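Local coordinates for protein putative uronate isomerase (Thermotoga maritima, PDB 4NAR) that is of unproven function but is probably related to the lactate racemases, enzymes that interconvert the two mirror forms of lactate, at residues K83-S88 and V94-H99; D43-V48 and F146-T151; H65-S70 and N135-E140; E24-V29 and R217-N222. One frame throughout, in Å; residues are numbered along the deposited sequence.

In the fold
All four contacts gather on the seven-stranded mixed sheet of the N-terminal half, and three of them lie wholly in the region that resembles lactate racemase. Across that sheet, strand 217-227 (interaction 4) neighbours 144-150 (interaction 2); strand 31-36 comes next, then 63-68 (interaction 3) and finally 94-97 (interaction 1). Along the chain the pairings enclose one another: interaction 1 is the most local, interaction 3 spans it, and interactions 2 and 4 span both. Centres lie about 12 Å apart for interactions 1 and 3 and about 19 Å for 1 and 4. One local and three long-range pairings thus pack helices and loops against a single sheet.

Interaction 1: K83-S88 and V94-H99; sequences KKLGIS and VFFHNH
L85 and F96 run antiparallel alongside one another, where helix 78-85 packs on edge strand 94-97 in the beta-alpha-beta unit formed by strand 63-68, this helix and strand 94-97. The F96 bond from CA to CB runs along the interface, yet the ring swings back to the helix end. Its CG sits opposite the carbonyl carbon, chi1 -57°, and this carries the far side of the ring, CE1 and CZ, toward L85 and I87. L85 meets it with one branch: its CD1 methyl lies 3.6 Å from F96 CE1 and 3.9 Å from F96 CD1, approaching that side of the ring obliquely. I87 contributes in two ways. Its backbone oxygen stands at the ring edge, close to the ring plane, while its CG2 methyl turns to V94 and rests 4.2 Å from V94 CG1. The backbone leaves the helix at G86, whose phi is positive, and the turn that follows brings I87 back to face the strand. Apart from the carbonyl oxygens beside F96, the meeting is one of hydrocarbon surfaces, and it is largely buried. F81, from an earlier turn of the same helix, stacks with F96, so the helix grips this ring at more than its last turn. Y53 of helix 45-58 touches both I87 and V94, joining a second helix to the packing on this edge strand. The CA-CB bond of S88 points away from the strand and its OG is hydrogen-bonded to N90 N, while F96 CZ stops 3.9 Å from I87 O.

Interaction 2: D43-V48 and F146-T151; sequences DFTHLV and FFINGT. With ACT (acetate ion), chain E.
V48 and I148 are brought together by their first torsions. In V48, CG1 is anti to the backbone N (chi1 -176°); in I148, CG1 lies opposite the carbonyl carbon (chi1 -50°), and the extended second torsion pushes CD1 out to the helix. The two side chains therefore meet tip to tip, with V48 CG1 3.7 Å from I148 CD1. T45 adds a looser touch to the same methyl through CG2. Beside this apolar pair runs a polar link: a water donates to I148 O at 2.6 Å and also to T45 OG1, tying the start of the helix to the strand backbone. T45 is itself fixed by D43 in an Asx turn. T45 N bonds to D43 OD1 at 2.9 Å, and T45 OG1 gives its proton to the same oxygen, both reaching it from one face of the carboxylate. The other oxygen, D43 OD2, is bonded to T37. Farther along the strand, G150 N donates almost straight (170°) to acetate OXT at 3.2 Å; this ion, probably from the crystallisation liquor, is also held by R41 and G161. In the fold, the first turn of helix 45-58 lies against strand 144-150, where I148 touches V34 of strand 31-36, while V48 packs on L19 of helix 12-24.

Interaction 3: H65-S70 and N135-E140; sequences HTLNAS and NRLLFE
L67 is the apolar centre of this contact, pointing from strand 63-68 to the short 3-10 turn of residues 136-138. Its CG meets the L137 CD1 methyl at 3.8 Å, the two leucines crossing at a slant. Both of its methyls lie against N135, which comes from the opposite direction: L67 CD1 is 3.9 Å from N135 CB, and L67 CD2 is 3.8 Å from N135 ND2. The amide here serves as packing surface.

The polar work of N135 is done within its own segment and beyond it. N135 OD1 takes the backbone N-H of L137 on a lone pair, in the carbonyl plane, at 3.0 Å and nearly straight (163°), while ND2 bonds to H99 ND1. With an alanine here, L137 N would probably lose its acceptor, H99 ND1 its partner and L67 CD2 the amide it rests on.

The bond from L137 N closes an Asx turn at the start of the 3-10 turn. This 3-10 turn leads from strand 130-135 toward strand 144-150, and through L67 it packs on the sheet of this alpha/beta domain, where L67 also touches L33 and V35 of the adjoining strand.

Interaction 4: E24-V29 and R217-N222; sequences EDLGKV and RSFTLN
At the edge of the R217 guanidinium, in its plane, lies the backbone oxygen of D25, while the CZ end of the F219 ring comes over one face: F219 CZ stands 3.4 Å above the guanidinium plane, displaced toward the rim. Seen from the phenyl group, R217 NH2 lies at the ring edge, in the ring plane. R217 NH1 donates to D25 O at 3.3 Å, with the N-H bent to 142° and the donor above the carbonyl plane. The D25 carboxylate comes in nearly perpendicular, its plane 79° from that of the guanidinium, and it makes only a weak, long salt bridge, D25 OD1 to R217 NH2 at 3.5 Å. The stronger partner of this arginine is E240, on the neighbouring strand, so the cation is shared between two acids. The R217 chain folds at its third torsion (66°), which helps bring the charged end to the edge of the F219 ring.

L26 supplies the apolar side. Its CD1 methyl touches both groups, 3.5 Å from R217 NH1 and 3.7 Å from F219 CZ, obliquely placed to both. With a leucine in place of R217, D25 O would probably lose its donor and the D25 and E240 carboxylates their shared positive charge.

The contact joins the loop after helix 12-24 to the beginning of strand 217-227. F219 continues inward, touching L22 of that helix and meeting the ring of F146 on strand 144-150, while E240 belongs to strand 231-240 on the other side of strand 217-227.

Interaction 1: K83-S88 and V94-H99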
# COMPACT_ATOMS: atom_id res chain seq x y z
N LYS A 83 -18.52 6.60 -1.73
CA LYS A 83 -18.15 5.81 -2.90
C LYS A 83 -17.46 4.51 -2.49
O LYS A 83 -17.78 3.44 -3.02
CB LYS A 83 -17.27 6.62 -3.86
CG LYS A 83 -16.68 5.77 -5.01
CD LYS A 83 -16.36 6.57 -6.27
CE LYS A 83 -15.15 7.50 -6.09
NZ LYS A 83 -14.75 8.16 -7.38
N LYS A 84 -16.53 4.60 -1.55
CA LYS A 84 -15.76 3.43 -1.11
C LYS A 84 -16.62 2.37 -0.42
O LYS A 84 -16.43 1.16 -0.61
CB LYS A 84 -14.63 3.86 -0.17
CG LYS A 84 -13.89 2.71 0.46
CD LYS A 84 -13.34 1.77 -0.60
CE LYS A 84 -11.83 1.81 -0.60
NZ LYS A 84 -11.29 2.40 -1.82
N LEU A 85 -17.58 2.82 0.38
CA LEU A 85 -18.32 1.90 1.23
C LEU A 85 -19.65 1.48 0.61
O LEU A 85 -20.20 0.42 0.95
CB LEU A 85 -18.54 2.53 2.60
CG LEU A 85 -17.22 2.83 3.33
CD1 LEU A 85 -17.42 3.56 4.67
CD2 LEU A 85 -16.42 1.51 3.51
N GLY A 86 -20.13 2.30 -0.33
CA GLY A 86 -21.46 2.13 -0.88
C GLY A 86 -22.51 2.44 0.17
O GLY A 86 -23.60 1.86 0.17
N ILE A 87 -22.18 3.34 1.09
CA ILE A 87 -23.09 3.74 2.16
C ILE A 87 -23.26 5.27 2.15
O ILE A 87 -22.28 6.01 2.00
CB ILE A 87 -22.56 3.29 3.54
CG1 ILE A 87 -22.24 1.79 3.53
CG2 ILE A 87 -23.55 3.63 4.65
CD1 ILE A 87 -21.75 1.23 4.88
N SER A 88 -24.49 5.75 2.31
CA SER A 88 -24.74 7.19 2.23
C SER A 88 -24.34 7.88 3.53
O SER A 88 -24.46 7.31 4.61
CB SER A 88 -26.21 7.47 1.92
OG SER A 88 -26.55 8.83 2.19
N VAL A 94 -24.34 6.05 11.18
CA VAL A 94 -23.12 5.94 10.39
C VAL A 94 -22.17 7.12 10.61
O VAL A 94 -22.56 8.29 10.48
CB VAL A 94 -23.44 5.77 8.89
CG1 VAL A 94 -22.17 5.66 8.07
CG2 VAL A 94 -24.31 4.53 8.70
N PHE A 95 -20.91 6.82 10.95
CA PHE A 95 -19.92 7.85 11.25
C PHE A 95 -18.58 7.53 10.59
O PHE A 95 -17.89 6.60 10.99
CB PHE A 95 -19.72 7.98 12.76
CG PHE A 95 -20.99 8.25 13.53
CD1 PHE A 95 -21.73 7.21 14.06
CD2 PHE A 95 -21.45 9.56 13.72
CE1 PHE A 95 -22.91 7.45 14.77
CE2 PHE A 95 -22.62 9.82 14.44
CZ PHE A 95 -23.35 8.76 14.96
N PHE A 96 -18.22 8.32 9.57
CA PHE A 96 -16.93 8.16 8.91
C PHE A 96 -15.84 8.82 9.74
O PHE A 96 -16.07 9.85 10.37
CB PHE A 96 -16.93 8.83 7.53
CG PHE A 96 -18.02 8.33 6.61
CD1 PHE A 96 -18.25 6.97 6.45
CD2 PHE A 96 -18.82 9.24 5.89
CE1 PHE A 96 -19.27 6.51 5.58
CE2 PHE A 96 -19.83 8.79 5.02
CZ PHE A 96 -20.06 7.42 4.87
N HIS A 97 -14.64 8.23 9.72
CA HIS A 97 -13.48 8.86 10.36
C HIS A 97 -12.27 8.77 9.42
O HIS A 97 -12.00 7.73 8.80
CB HIS A 97 -13.12 8.20 11.71
CG HIS A 97 -14.26 8.15 12.69
ND1 HIS A 97 -14.53 9.17 13.57
CD2 HIS A 97 -15.19 7.18 12.92
CE1 HIS A 97 -15.59 8.84 14.32
NE2 HIS A 97 -16.00 7.64 13.94
N ASN A 98 -11.54 9.87 9.32
CA ASN A 98 -10.21 9.80 8.75
C ASN A 98 -9.22 9.37 9.84
O ASN A 98 -9.46 9.58 11.05
CB ASN A 98 -9.78 11.14 8.14
CG ASN A 98 -10.29 11.32 6.72
OD1 ASN A 98 -9.76 10.74 5.77
ND2 ASN A 98 -11.33 12.14 6.57
N HIS A 99 -8.12 8.75 9.41
CA HIS A 99 -7.00 8.46 10.31
C HIS A 99 -6.19 9.76 10.45
O HIS A 99 -6.27 10.62 9.57
CB HIS A 99 -6.15 7.31 9.74
CG HIS A 99 -4.95 6.98 10.58
ND1 HIS A 99 -4.98 6.94 11.95
CD2 HIS A 99 -3.68 6.65 10.21
CE1 HIS A 99 -3.77 6.61 12.41
NE2 HIS A 99 -2.98 6.44 11.37

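Interaction 2: D43-V48 and F146-T151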
# COMPACT_ATOMS: atom_id res chain seq x y z
N ASP A 43 -10.98 -1.62 -5.47
CA ASP A 43 -11.33 -2.97 -5.04
C ASP A 43 -12.84 -3.09 -4.92
O ASP A 43 -13.56 -2.20 -5.38
CB ASP A 43 -10.63 -3.30 -3.70
CG ASP A 43 -10.95 -2.28 -2.57
OD1 ASP A 43 -12.12 -1.81 -2.44
OD2 ASP A 43 -10.01 -1.97 -1.79
N PHE A 44 -13.33 -4.15 -4.29
CA PHE A 44 -14.78 -4.31 -4.15
C PHE A 44 -15.32 -4.09 -2.72
O PHE A 44 -16.35 -4.67 -2.32
CB PHE A 44 -15.28 -5.63 -4.77
CG PHE A 44 -14.64 -6.87 -4.20
CD1 PHE A 44 -15.29 -7.64 -3.23
CD2 PHE A 44 -13.40 -7.29 -4.64
CE1 PHE A 44 -14.70 -8.79 -2.72
CE2 PHE A 44 -12.80 -8.44 -4.13
CZ PHE A 44 -13.45 -9.19 -3.17
N THR A 45 -14.63 -3.23 -1.96
CA THR A 45 -15.07 -2.84 -0.62
C THR A 45 -16.57 -2.54 -0.57
O THR A 45 -17.28 -3.03 0.33
CB THR A 45 -14.34 -1.60 -0.10
OG1 THR A 45 -12.93 -1.84 -0.04
CG2 THR A 45 -14.89 -1.21 1.27
N HIS A 46 -17.04 -1.76 -1.53
CA HIS A 46 -18.43 -1.31 -1.57
C HIS A 46 -19.44 -2.47 -1.50
O HIS A 46 -20.48 -2.33 -0.86
CB HIS A 46 -18.69 -0.41 -2.79
CG HIS A 46 -18.60 -1.10 -4.12
ND1 HIS A 46 -19.69 -1.27 -4.94
CD2 HIS A 46 -17.54 -1.64 -4.77
CE1 HIS A 46 -19.31 -1.90 -6.05
NE2 HIS A 46 -18.02 -2.13 -5.97
N LEU A 47 -19.11 -3.61 -2.12
CA LEU A 47 -19.95 -4.80 -2.03
C LEU A 47 -19.90 -5.41 -0.63
O LEU A 47 -20.87 -5.99 -0.16
CB LEU A 47 -19.53 -5.86 -3.06
CG LEU A 47 -19.70 -5.64 -4.58
CD1 LEU A 47 -19.12 -6.82 -5.35
CD2 LEU A 47 -21.15 -5.40 -4.98
N VAL A 48 -18.75 -5.29 0.03
CA VAL A 48 -18.60 -5.89 1.36
C VAL A 48 -19.21 -4.99 2.44
O VAL A 48 -20.04 -5.44 3.25
CB VAL A 48 -17.12 -6.13 1.69
CG1 VAL A 48 -16.96 -6.85 3.04
CG2 VAL A 48 -16.46 -6.93 0.59
N PHE A 146 -14.22 -4.81 12.01
CA PHE A 146 -14.10 -5.51 10.74
C PHE A 146 -13.07 -4.80 9.91
O PHE A 146 -13.19 -3.62 9.62
CB PHE A 146 -15.44 -5.47 10.03
CG PHE A 146 -16.58 -6.00 10.86
CD1 PHE A 146 -17.40 -5.13 11.56
CD2 PHE A 146 -16.81 -7.37 10.95
CE1 PHE A 146 -18.45 -5.62 12.33
CE2 PHE A 146 -17.85 -7.86 11.72
CZ PHE A 146 -18.68 -6.99 12.41
N PHE A 147 -12.03 -5.52 9.54
CA PHE A 147 -10.99 -4.94 8.71
C PHE A 147 -11.17 -5.50 7.29
O PHE A 147 -10.88 -6.68 7.04
CB PHE A 147 -9.61 -5.32 9.23
CG PHE A 147 -9.31 -4.85 10.64
CD1 PHE A 147 -8.52 -3.72 10.86
CD2 PHE A 147 -9.78 -5.57 11.75
CE1 PHE A 147 -8.21 -3.29 12.17
CE2 PHE A 147 -9.48 -5.15 13.05
CZ PHE A 147 -8.69 -4.02 13.26
N ILE A 148 -11.64 -4.67 6.36
CA ILE A 148 -11.76 -5.08 4.97
C ILE A 148 -10.46 -4.70 4.27
O ILE A 148 -10.21 -3.52 3.95
CB ILE A 148 -12.97 -4.41 4.27
CG1 ILE A 148 -14.23 -4.59 5.12
CG2 ILE A 148 -13.15 -4.98 2.87
CD1 ILE A 148 -15.44 -3.81 4.60
N ASN A 149 -9.60 -5.68 4.04
CA ASN A 149 -8.30 -5.40 3.44
C ASN A 149 -8.18 -6.10 2.08
O ASN A 149 -9.04 -6.90 1.72
CB ASN A 149 -7.19 -5.85 4.41
CG ASN A 149 -7.38 -7.30 4.88
OD1 ASN A 149 -6.74 -8.21 4.35
ND2 ASN A 149 -8.25 -7.51 5.89
N GLY A 150 -7.12 -5.82 1.34
CA GLY A 150 -6.97 -6.41 0.02
C GLY A 150 -5.54 -6.81 -0.27
O GLY A 150 -4.58 -6.10 0.13
N THR A 151 -5.38 -7.92 -0.99
CA THR A 151 -4.05 -8.52 -1.18
C THR A 151 -3.58 -8.49 -2.63
O THR A 151 -4.26 -8.98 -3.54
CB THR A 151 -3.98 -9.97 -0.63
OG1 THR A 151 -4.17 -9.95 0.80
CG2 THR A 151 -2.63 -10.61 -0.95
C ACT E . -4.20 -2.98 2.91
O ACT E . -3.07 -3.43 2.63
OXT ACT E . -5.13 -3.79 2.73
CH3 ACT E . -4.40 -1.58 3.40
O HOH W 1 -11.59 -1.72 2.59

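Interaction 3: H65-S70 and N135-E140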
# COMPACT_ATOMS: atom_id res chain seq x y z
N HIS A 65 -19.36 2.86 12.85
CA HIS A 65 -18.24 3.76 12.66
C HIS A 65 -17.29 3.22 11.59
O HIS A 65 -17.10 2.00 11.47
CB HIS A 65 -17.51 3.95 13.98
CG HIS A 65 -18.29 4.72 15.00
ND1 HIS A 65 -18.02 6.04 15.29
CD2 HIS A 65 -19.32 4.36 15.79
CE1 HIS A 65 -18.85 6.46 16.23
NE2 HIS A 65 -19.65 5.46 16.55
N THR A 66 -16.68 4.10 10.80
CA THR A 66 -15.67 3.66 9.85
C THR A 66 -14.36 4.41 10.01
O THR A 66 -14.34 5.55 10.48
CB THR A 66 -16.16 3.72 8.37
OG1 THR A 66 -15.68 4.93 7.74
CG2 THR A 66 -17.70 3.60 8.31
N LEU A 67 -13.26 3.75 9.64
CA LEU A 67 -11.93 4.33 9.78
C LEU A 67 -11.19 4.09 8.47
O LEU A 67 -11.04 2.94 7.99
CB LEU A 67 -11.14 3.68 10.93
CG LEU A 67 -10.18 4.49 11.82
CD1 LEU A 67 -9.13 3.57 12.40
CD2 LEU A 67 -9.52 5.69 11.13
N ASN A 68 -10.73 5.18 7.89
CA ASN A 68 -9.95 5.14 6.67
C ASN A 68 -8.51 4.76 7.00
O ASN A 68 -7.79 5.55 7.62
CB ASN A 68 -9.98 6.52 6.00
CG ASN A 68 -9.20 6.54 4.70
OD1 ASN A 68 -9.53 5.81 3.76
ND2 ASN A 68 -8.15 7.37 4.65
N ALA A 69 -8.10 3.57 6.57
CA ALA A 69 -6.71 3.15 6.75
C ALA A 69 -5.80 3.90 5.76
O ALA A 69 -5.38 3.35 4.73
CB ALA A 69 -6.56 1.64 6.56
N SER A 70 -5.50 5.16 6.09
CA SER A 70 -4.81 6.05 5.16
C SER A 70 -3.30 5.80 4.96
O SER A 70 -2.74 6.10 3.89
CB SER A 70 -4.98 7.50 5.62
OG SER A 70 -4.15 7.76 6.75
N ASN A 135 -4.24 4.19 15.83
CA ASN A 135 -5.43 5.01 16.05
C ASN A 135 -6.14 4.53 17.30
O ASN A 135 -6.34 3.31 17.46
CB ASN A 135 -6.41 4.93 14.88
CG ASN A 135 -7.40 6.09 14.89
OD1 ASN A 135 -8.25 6.18 15.77
ND2 ASN A 135 -7.27 6.99 13.92
N ARG A 136 -6.50 5.46 18.19
CA ARG A 136 -7.04 5.06 19.49
C ARG A 136 -8.44 4.45 19.35
O ARG A 136 -8.92 3.78 20.28
CB ARG A 136 -7.02 6.22 20.48
CG ARG A 136 -7.61 7.50 19.94
CD ARG A 136 -7.67 8.56 21.02
NE ARG A 136 -9.01 9.14 21.08
CZ ARG A 136 -9.88 8.94 22.07
NH1 ARG A 136 -9.55 8.18 23.11
NH2 ARG A 136 -11.08 9.52 22.02
N LEU A 137 -9.07 4.65 18.19
CA LEU A 137 -10.37 4.01 17.92
C LEU A 137 -10.37 2.50 18.10
O LEU A 137 -11.36 1.94 18.57
CB LEU A 137 -10.89 4.35 16.52
CG LEU A 137 -11.77 5.60 16.38
CD1 LEU A 137 -11.92 5.92 14.89
CD2 LEU A 137 -13.14 5.39 17.01
N LEU A 138 -9.26 1.84 17.76
CA LEU A 138 -9.13 0.40 17.98
C LEU A 138 -9.48 -0.06 19.39
O LEU A 138 -9.84 -1.23 19.57
CB LEU A 138 -7.73 -0.09 17.65
CG LEU A 138 -7.46 -0.14 16.15
CD1 LEU A 138 -6.14 -0.86 15.91
CD2 LEU A 138 -8.62 -0.80 15.41
N PHE A 139 -9.38 0.83 20.38
CA PHE A 139 -9.50 0.43 21.78
C PHE A 139 -10.72 0.98 22.50
O PHE A 139 -10.82 0.86 23.72
CB PHE A 139 -8.21 0.75 22.54
CG PHE A 139 -6.99 0.32 21.79
CD1 PHE A 139 -6.67 -1.03 21.65
CD2 PHE A 139 -6.19 1.26 21.16
CE1 PHE A 139 -5.56 -1.44 20.92
CE2 PHE A 139 -5.07 0.87 20.42
CZ PHE A 139 -4.76 -0.49 20.30
N GLU A 140 -11.63 1.58 21.75
CA GLU A 140 -12.89 2.06 22.31
C GLU A 140 -13.89 0.91 22.49
O GLU A 140 -13.58 -0.23 22.15
CB GLU A 140 -13.48 3.17 21.44
CG GLU A 140 -12.39 4.04 20.86
CD GLU A 140 -12.73 5.51 20.91
OE1 GLU A 140 -13.95 5.83 20.87
OE2 GLU A 140 -11.79 6.33 21.00

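Interaction 4: E24-V29 and R217-N222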
# COMPACT_ATOMS: atom_id res chain seq x y z
N GLU A 24 -24.56 -13.55 11.65
CA GLU A 24 -25.38 -14.48 12.42
C GLU A 24 -24.61 -15.01 13.63
O GLU A 24 -25.20 -15.23 14.69
CB GLU A 24 -25.89 -15.62 11.50
CG GLU A 24 -25.83 -17.02 12.09
CD GLU A 24 -24.95 -17.97 11.26
OE1 GLU A 24 -25.45 -18.46 10.22
OE2 GLU A 24 -23.78 -18.21 11.65
N ASP A 25 -23.30 -15.19 13.47
CA ASP A 25 -22.45 -15.68 14.56
C ASP A 25 -22.02 -14.56 15.53
O ASP A 25 -21.48 -14.84 16.61
CB ASP A 25 -21.25 -16.44 14.00
CG ASP A 25 -19.92 -15.97 14.57
OD1 ASP A 25 -19.37 -16.67 15.47
OD2 ASP A 25 -19.44 -14.90 14.14
N LEU A 26 -22.26 -13.31 15.17
CA LEU A 26 -22.06 -12.21 16.12
C LEU A 26 -23.18 -12.21 17.15
O LEU A 26 -24.35 -12.35 16.79
CB LEU A 26 -22.01 -10.86 15.43
CG LEU A 26 -20.63 -10.30 15.07
CD1 LEU A 26 -19.54 -10.87 15.97
CD2 LEU A 26 -20.32 -10.56 13.60
N GLY A 27 -22.83 -12.04 18.42
CA GLY A 27 -23.80 -12.14 19.50
C GLY A 27 -24.44 -10.82 19.88
O GLY A 27 -25.67 -10.69 19.92
N LYS A 28 -23.59 -9.84 20.18
CA LYS A 28 -24.04 -8.49 20.52
C LYS A 28 -23.52 -7.49 19.51
O LYS A 28 -22.31 -7.44 19.25
CB LYS A 28 -23.54 -8.10 21.92
CG LYS A 28 -23.75 -6.62 22.27
CD LYS A 28 -22.96 -6.21 23.50
CE LYS A 28 -23.36 -4.82 23.98
NZ LYS A 28 -22.56 -4.36 25.16
N VAL A 29 -24.40 -6.69 18.92
CA VAL A 29 -23.93 -5.57 18.11
C VAL A 29 -24.76 -4.31 18.31
O VAL A 29 -25.87 -4.20 17.79
CB VAL A 29 -23.89 -5.90 16.61
CG1 VAL A 29 -22.52 -6.46 16.23
CG2 VAL A 29 -25.00 -6.88 16.25
N ARG A 217 -14.28 -8.26 19.35
CA ARG A 217 -13.94 -9.34 18.42
C ARG A 217 -13.44 -8.73 17.10
O ARG A 217 -14.06 -7.78 16.59
CB ARG A 217 -15.15 -10.23 18.13
CG ARG A 217 -15.71 -11.00 19.33
CD ARG A 217 -16.86 -11.90 18.89
NE ARG A 217 -16.42 -12.97 17.99
CZ ARG A 217 -17.23 -13.84 17.40
NH1 ARG A 217 -18.54 -13.78 17.59
NH2 ARG A 217 -16.71 -14.78 16.60
N SER A 218 -12.35 -9.26 16.55
CA SER A 218 -11.72 -8.67 15.36
C SER A 218 -11.79 -9.56 14.12
O SER A 218 -11.33 -10.70 14.14
CB SER A 218 -10.24 -8.40 15.64
OG SER A 218 -10.11 -7.28 16.49
N PHE A 219 -12.29 -9.02 13.02
CA PHE A 219 -12.39 -9.83 11.82
C PHE A 219 -11.54 -9.31 10.69
O PHE A 219 -11.39 -8.10 10.52
CB PHE A 219 -13.84 -9.99 11.39
CG PHE A 219 -14.70 -10.59 12.47
CD1 PHE A 219 -14.73 -11.97 12.66
CD2 PHE A 219 -15.41 -9.77 13.35
CE1 PHE A 219 -15.49 -12.54 13.69
CE2 PHE A 219 -16.18 -10.33 14.39
CZ PHE A 219 -16.21 -11.72 14.56
N THR A 220 -10.96 -10.24 9.95
CA THR A 220 -10.31 -9.89 8.71
C THR A 220 -11.18 -10.35 7.56
O THR A 220 -11.69 -11.49 7.54
CB THR A 220 -8.89 -10.48 8.59
OG1 THR A 220 -8.37 -10.17 7.28
CG2 THR A 220 -8.88 -12.01 8.79
N LEU A 221 -11.41 -9.45 6.62
CA LEU A 221 -12.14 -9.75 5.41
C LEU A 221 -11.16 -9.42 4.28
O LEU A 221 -11.08 -8.28 3.83
CB LEU A 221 -13.44 -8.93 5.35
CG LEU A 221 -14.38 -9.16 6.55
CD1 LEU A 221 -14.06 -8.25 7.73
CD2 LEU A 221 -15.85 -9.01 6.17
N ASN A 222 -10.39 -10.43 3.89
CA ASN A 222 -9.23 -10.27 3.02
C ASN A 222 -9.63 -10.54 1.55
O ASN A 222 -9.89 -11.68 1.15
CB ASN A 222 -8.11 -11.22 3.48
CG ASN A 222 -6.74 -10.85 2.91
OD1 ASN A 222 -6.63 -10.22 1.84
ND2 ASN A 222 -5.68 -11.24 3.62